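Local coordinates for leucine aminopeptidase (Fimbriiglobus ruber, PDB 7D1B), which probably acts as a zinc-dependent glutaminyl cyclase built on the M28 aminopeptidase fold, closing N-terminal glutamine of peptides to pyroglutamate, at residues R250-L255 with P296-I301; P42-F47 with W333-K338. One frame throughout, in Å; residues are numbered along the deposited sequence.

In the fold
Helix 253-266 relates the two contacts. Contact 1 joins its first turn, with the bend before it, to strand 297-300 at one border of the sheet; contact 2 ties the loop before helix 51-63 to the last turn of helix 320-336. Their centres lie 18 Å apart, yet they meet directly, Leu255 CD2 of contact 1 packing 3.6 Å from Trp333 NE1 in segment 333-338. Phe44 of contact 2 also reaches Val266 in the same helix. Along the chain contact 1 is nested inside the loop that contact 2 closes. Both are remote from the zinc ion held by Asp155, Glu188 and His309; contact 1 is buried, whereas contact 2 lies at the surface.

Contact 1: residues R250-L255 with P296-I301; sequences RGAPNL and PAVDVI
Pro296 O, which accepts a backbone hydrogen bond from Ala229 in strand 225-232, is also covered by Leu255 CD1 at 3.4 Å. No hydrogen bond passes between 250-255 and 296-301 themselves, so the join is one of shape, burying 233 Å² over both sides. Ala252 CB points at the strand and meets Ala297 N at 3.6 Å, with Pro296 CB and Val298 CG2 each 3.7 Å from it. Val298 holds CG1 anti to its backbone N (chi1 169°), which leaves CG2 as the branch that faces Ala252 and, at 4.0 Å, Leu255 CB. Leu255 thus sets CD1 on the carbonyl just before the strand and CD2 on that same Val298 methyl. Ala252 is both the first residue to leave helix 246-251 and the N-cap of helix 253-266, so the chain bends exactly where it meets Pro296. Val298 continues the apolar layer onto Val256, Leu259 and Trp260. Helix 253-266 laid on the border strand 297-300, which runs parallel to 225-232, is typical of the long beta-alpha-beta crossover of an alpha/beta fold such as that of M28 peptidases.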
loop_
_atom_site.group_PDB
_atom_site.type_symbol
_atom_site.label_atom_id
_atom_site.label_comp_id
_atom_site.label_asym_id
_atom_site.label_seq_id
_atom_site.Cartn_x
_atom_site.Cartn_y
_atom_site.Cartn_z
ATOM N N ARG A 250 11.409 -10.600 9.896
ATOM C CA ARG A 250 11.095 -11.348 11.107
ATOM C C ARG A 250 9.668 -11.866 11.083
ATOM O O ARG A 250 9.392 -12.968 11.569
ATOM C CB ARG A 250 11.354 -10.481 12.337
ATOM C CG ARG A 250 12.849 -10.233 12.547
ATOM C CD ARG A 250 13.142 -9.501 13.850
ATOM N NE ARG A 250 12.537 -8.169 13.892
ATOM C CZ ARG A 250 13.127 -7.057 13.450
ATOM N NH1 ARG A 250 14.356 -7.099 12.936
ATOM N NH2 ARG A 250 12.487 -5.899 13.529
ATOM N N GLY A 251 8.741 -11.086 10.529
ATOM C CA GLY A 251 7.344 -11.463 10.587
ATOM C C GLY A 251 6.910 -12.406 9.493
ATOM O O GLY A 251 5.927 -13.129 9.675
ATOM N N ALA A 252 7.620 -12.427 8.365
ATOM C CA ALA A 252 7.089 -13.118 7.194
ATOM C C ALA A 252 8.201 -13.716 6.336
ATOM O O ALA A 252 8.276 -13.441 5.131
ATOM C CB ALA A 252 6.244 -12.138 6.382
ATOM N N PRO A 253 9.060 -14.580 6.901
ATOM C CA PRO A 253 10.188 -15.101 6.108
ATOM C C PRO A 253 9.774 -15.821 4.843
ATOM O O PRO A 253 10.422 -15.634 3.803
ATOM C CB PRO A 253 10.918 -16.025 7.091
ATOM C CG PRO A 253 9.912 -16.316 8.189
ATOM C CD PRO A 253 9.034 -15.104 8.277
ATOM N N ASN A 254 8.733 -16.657 4.889
ATOM C CA ASN A 254 8.360 -17.372 3.670
ATOM C C ASN A 254 7.710 -16.461 2.645
ATOM O O ASN A 254 7.838 -16.705 1.437
ATOM C CB ASN A 254 7.462 -18.576 3.953
ATOM C CG ASN A 254 7.109 -19.341 2.629
ATOM O OD1 ASN A 254 7.984 -19.957 2.023
ATOM N ND2 ASN A 254 5.862 -19.240 2.160
ATOM N N LEU A 255 6.987 -15.432 3.102
ATOM C CA LEU A 255 6.412 -14.465 2.175
ATOM C C LEU A 255 7.520 -13.704 1.456
ATOM O O LEU A 255 7.475 -13.544 0.232
ATOM C CB LEU A 255 5.460 -13.535 2.938
ATOM C CG LEU A 255 4.298 -12.925 2.161
ATOM C CD1 LEU A 255 3.456 -12.118 3.127
ATOM C CD2 LEU A 255 4.680 -12.104 0.966
ATOM N N PRO A 296 1.255 -12.674 8.364
ATOM C CA PRO A 296 2.599 -12.370 7.849
ATOM C C PRO A 296 2.499 -11.241 6.835
ATOM O O PRO A 296 1.699 -11.309 5.898
ATOM C CB PRO A 296 3.030 -13.686 7.200
ATOM C CG PRO A 296 2.185 -14.762 7.859
ATOM C CD PRO A 296 0.870 -14.083 8.149
ATOM N N ALA A 297 3.285 -10.181 7.039
ATOM C CA ALA A 297 3.119 -8.971 6.242
ATOM C C ALA A 297 4.476 -8.363 5.914
ATOM O O ALA A 297 5.304 -8.111 6.803
ATOM C CB ALA A 297 2.227 -7.947 6.946
ATOM N N VAL A 298 4.681 -8.110 4.622
ATOM C CA VAL A 298 5.941 -7.591 4.092
ATOM C C VAL A 298 5.719 -6.192 3.551
ATOM O O VAL A 298 4.750 -5.945 2.827
ATOM C CB VAL A 298 6.468 -8.518 2.979
ATOM C CG1 VAL A 298 7.623 -7.884 2.218
ATOM C CG2 VAL A 298 6.824 -9.864 3.559
ATOM N N ASP A 299 6.666 -5.301 3.848
ATOM C CA ASP A 299 6.691 -3.948 3.299
ATOM C C ASP A 299 7.594 -3.941 2.072
ATOM O O ASP A 299 8.793 -4.218 2.177
ATOM C CB ASP A 299 7.204 -2.981 4.366
ATOM C CG ASP A 299 6.882 -1.531 4.075
ATOM O OD1 ASP A 299 6.297 -1.203 3.019
ATOM O OD2 ASP A 299 7.220 -0.708 4.977
ATOM N N VAL A 300 7.007 -3.667 0.918
ATOM C CA VAL A 300 7.720 -3.525 -0.346
ATOM C C VAL A 300 7.972 -2.026 -0.481
ATOM O O VAL A 300 7.054 -1.248 -0.778
ATOM C CB VAL A 300 6.902 -4.116 -1.500
ATOM C CG1 VAL A 300 7.536 -3.747 -2.842
ATOM C CG2 VAL A 300 6.836 -5.624 -1.334
ATOM N N ILE A 301 9.224 -1.625 -0.218
ATOM C CA ILE A 301 9.567 -0.235 0.054
ATOM C C ILE A 301 11.019 -0.002 -0.331
ATOM O O ILE A 301 11.874 -0.872 -0.150
ATOM C CB ILE A 301 9.325 0.088 1.554
ATOM C CG1 ILE A 301 9.662 1.549 1.899
ATOM C CG2 ILE A 301 10.086 -0.884 2.478
ATOM C CD1 ILE A 301 9.130 1.990 3.259
#

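Contact 2: residues P42-F47 with W333-K338; sequences PDFKTF and WIQIQK
Gln335 grips the backbone of Lys45 at two points, its amide answering both the N-H and the C=O of that residue. Gln335 NE2 gives a nearly straight bond to Lys45 O, 2.9 Å long at 175°, with the acceptor in the amide plane and the donor in the carbonyl plane. The return bond, Lys45 N to Gln335 OE1 at 3.0 Å, is less regular, since the donor stands well above the side-chain carbonyl plane. With CG anti to the carbonyl carbon (chi1 -72°) and the chain extended beyond it, Gln335 spans the distance from helix to loop. Gln335 NE2 also hydrogen-bonds to Leu331 O, one turn earlier in its own helix, which helps fix the rotation of the amide. Nearer the helix, Gln335 CB rests 3.6 Å from Phe44 CB. The amide abuts the edge of the Phe47 ring, Phe47 CE1 lying 3.6 Å from Gln335 NE2 with the two planes 73° apart, while Lys45 NZ sits 3.7 Å above the centre of one face of that ring. Cutting Gln335 back to alanine would probably leave the N-H and C=O of Lys45 without these mates and open a gap at the ring edge of Phe47. Bends late in the lysine chain bring its ammonium back to its own loop, where Lys45 NZ donates to Thr46 O at 2.7 Å. Phe47 N is answered by Asn328 OD1. Toward the start of the loop, Ile336 CG2 touches both Pro42 CG and Phe44 CD1, 3.6 Å from each. Gln337 NE2 turns back to bond Trp333 O and also reaches Glu258 OE1, while Gln337 O accepts from Asn176. One side-chain amide bonding both backbone polar groups of a loop residue thus ties the irregular N-terminal segment to helix 320-336, the C-terminal helix of the M28 fold.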
loop_
_atom_site.group_PDB
_atom_site.type_symbol
_atom_site.label_atom_id
_atom_site.label_comp_id
_atom_site.label_asym_id
_atom_site.label_seq_id
_atom_site.Cartn_x
_atom_site.Cartn_y
_atom_site.Cartn_z
ATOM N N PRO A 42 6.143 -23.478 -9.914
ATOM C CA PRO A 42 4.692 -23.283 -9.830
ATOM C C PRO A 42 4.193 -22.535 -11.056
ATOM O O PRO A 42 4.913 -21.742 -11.670
ATOM C CB PRO A 42 4.518 -22.440 -8.560
ATOM C CG PRO A 42 5.837 -21.750 -8.383
ATOM C CD PRO A 42 6.869 -22.724 -8.875
ATOM N N ASP A 43 2.942 -22.795 -11.418
ATOM C CA ASP A 43 2.374 -22.189 -12.612
ATOM C C ASP A 43 1.936 -20.760 -12.303
ATOM O O ASP A 43 1.124 -20.532 -11.394
ATOM C CB ASP A 43 1.178 -23.015 -13.089
ATOM C CG ASP A 43 1.586 -24.219 -13.923
ATOM O OD1 ASP A 43 2.623 -24.148 -14.616
ATOM O OD2 ASP A 43 0.859 -25.235 -13.893
ATOM N N PHE A 44 2.467 -19.799 -13.059
ATOM C CA PHE A 44 1.949 -18.433 -13.043
ATOM C C PHE A 44 2.403 -17.737 -14.313
ATOM O O PHE A 44 3.320 -18.191 -14.999
ATOM C CB PHE A 44 2.411 -17.658 -11.814
ATOM C CG PHE A 44 3.829 -17.264 -11.852
ATOM C CD1 PHE A 44 4.824 -18.160 -11.496
ATOM C CD2 PHE A 44 4.181 -15.969 -12.211
ATOM C CE1 PHE A 44 6.149 -17.773 -11.515
ATOM C CE2 PHE A 44 5.503 -15.580 -12.224
ATOM C CZ PHE A 44 6.487 -16.484 -11.879
ATOM N N LYS A 45 1.777 -16.607 -14.601
ATOM C CA LYS A 45 2.173 -15.793 -15.744
ATOM C C LYS A 45 2.164 -14.323 -15.354
ATOM O O LYS A 45 1.548 -13.924 -14.369
ATOM C CB LYS A 45 1.217 -15.998 -16.923
ATOM C CG LYS A 45 -0.249 -15.668 -16.603
ATOM C CD LYS A 45 -1.180 -15.997 -17.761
ATOM C CE LYS A 45 -0.958 -15.065 -18.964
ATOM N NZ LYS A 45 -1.426 -13.677 -18.679
ATOM N N THR A 46 2.850 -13.512 -16.149
ATOM C CA THR A 46 2.659 -12.070 -16.097
ATOM C C THR A 46 1.382 -11.693 -16.842
ATOM O O THR A 46 0.790 -12.505 -17.557
ATOM C CB THR A 46 3.845 -11.337 -16.713
ATOM O OG1 THR A 46 3.951 -11.717 -18.086
ATOM C CG2 THR A 46 5.148 -11.671 -15.959
ATOM N N PHE A 47 0.917 -10.474 -16.605
ATOM C CA PHE A 47 -0.282 -9.932 -17.228
ATOM C C PHE A 47 0.066 -8.650 -17.967
ATOM O O PHE A 47 1.098 -8.027 -17.680
ATOM C CB PHE A 47 -1.368 -9.703 -16.161
ATOM C CG PHE A 47 -2.057 -10.969 -15.784
ATOM C CD1 PHE A 47 -1.424 -11.893 -14.961
ATOM C CD2 PHE A 47 -3.299 -11.269 -16.306
ATOM C CE1 PHE A 47 -2.039 -13.120 -14.676
ATOM C CE2 PHE A 47 -3.922 -12.472 -16.014
ATOM C CZ PHE A 47 -3.280 -13.407 -15.213
ATOM N N TRP A 333 2.838 -13.837 -7.082
ATOM C CA TRP A 333 2.653 -14.277 -5.703
ATOM C C TRP A 333 1.246 -14.830 -5.491
ATOM O O TRP A 333 1.065 -15.906 -4.904
ATOM C CB TRP A 333 2.940 -13.083 -4.786
ATOM C CG TRP A 333 2.609 -13.286 -3.331
ATOM C CD1 TRP A 333 3.094 -14.252 -2.490
ATOM C CD2 TRP A 333 1.747 -12.459 -2.541
ATOM N NE1 TRP A 333 2.568 -14.085 -1.223
ATOM C CE2 TRP A 333 1.743 -12.986 -1.230
ATOM C CE3 TRP A 333 0.953 -11.333 -2.826
ATOM C CZ2 TRP A 333 1.007 -12.402 -0.193
ATOM C CZ3 TRP A 333 0.216 -10.754 -1.794
ATOM C CH2 TRP A 333 0.244 -11.295 -0.493
ATOM N N ILE A 334 0.239 -14.117 -5.993
ATOM C CA ILE A 334 -1.142 -14.586 -5.881
ATOM C C ILE A 334 -1.312 -15.940 -6.568
ATOM O O ILE A 334 -1.892 -16.874 -6.002
ATOM C CB ILE A 334 -2.105 -13.526 -6.436
ATOM C CG1 ILE A 334 -2.169 -12.339 -5.480
ATOM C CG2 ILE A 334 -3.492 -14.107 -6.689
ATOM C CD1 ILE A 334 -2.651 -11.031 -6.147
ATOM N N GLN A 335 -0.818 -16.058 -7.803
ATOM C CA GLN A 335 -1.073 -17.248 -8.602
ATOM C C GLN A 335 -0.372 -18.479 -8.055
ATOM O O GLN A 335 -0.867 -19.588 -8.265
ATOM C CB GLN A 335 -0.614 -17.024 -10.035
ATOM C CG GLN A 335 -1.484 -16.078 -10.829
ATOM C CD GLN A 335 -0.782 -15.695 -12.104
ATOM O OE1 GLN A 335 -0.811 -16.433 -13.096
ATOM N NE2 GLN A 335 -0.077 -14.571 -12.071
ATOM N N ILE A 336 0.783 -18.329 -7.397
ATOM C CA ILE A 336 1.520 -19.512 -6.943
ATOM C C ILE A 336 0.958 -20.110 -5.663
ATOM O O ILE A 336 1.375 -21.206 -5.273
ATOM C CB ILE A 336 3.042 -19.294 -6.839
ATOM C CG1 ILE A 336 3.372 -18.321 -5.699
ATOM C CG2 ILE A 336 3.632 -18.863 -8.178
ATOM C CD1 ILE A 336 4.860 -18.156 -5.470
ATOM N N GLN A 337 0.039 -19.434 -4.982
ATOM C CA GLN A 337 -0.531 -20.007 -3.764
ATOM C C GLN A 337 -1.283 -21.289 -4.082
ATOM O O GLN A 337 -2.053 -21.357 -5.035
ATOM C CB GLN A 337 -1.499 -19.029 -3.085
ATOM C CG GLN A 337 -0.877 -17.673 -2.745
ATOM C CD GLN A 337 0.382 -17.816 -1.910
ATOM O OE1 GLN A 337 0.348 -18.380 -0.809
ATOM N NE2 GLN A 337 1.506 -17.335 -2.429
ATOM N N LYS A 338 -1.093 -22.297 -3.239
ATOM C CA LYS A 338 -1.801 -23.560 -3.374
ATOM C C LYS A 338 -3.213 -23.399 -2.821
ATOM O O LYS A 338 -3.499 -22.490 -2.025
ATOM C CB LYS A 338 -1.074 -24.642 -2.595
ATOM C CG LYS A 338 0.221 -25.083 -3.229
ATOM C CD LYS A 338 0.949 -26.071 -2.308
ATOM C CE LYS A 338 1.818 -25.360 -1.268
ATOM N NZ LYS A 338 1.047 -24.868 -0.076
ATOM O OXT LYS A 338 -4.108 -24.170 -3.167
#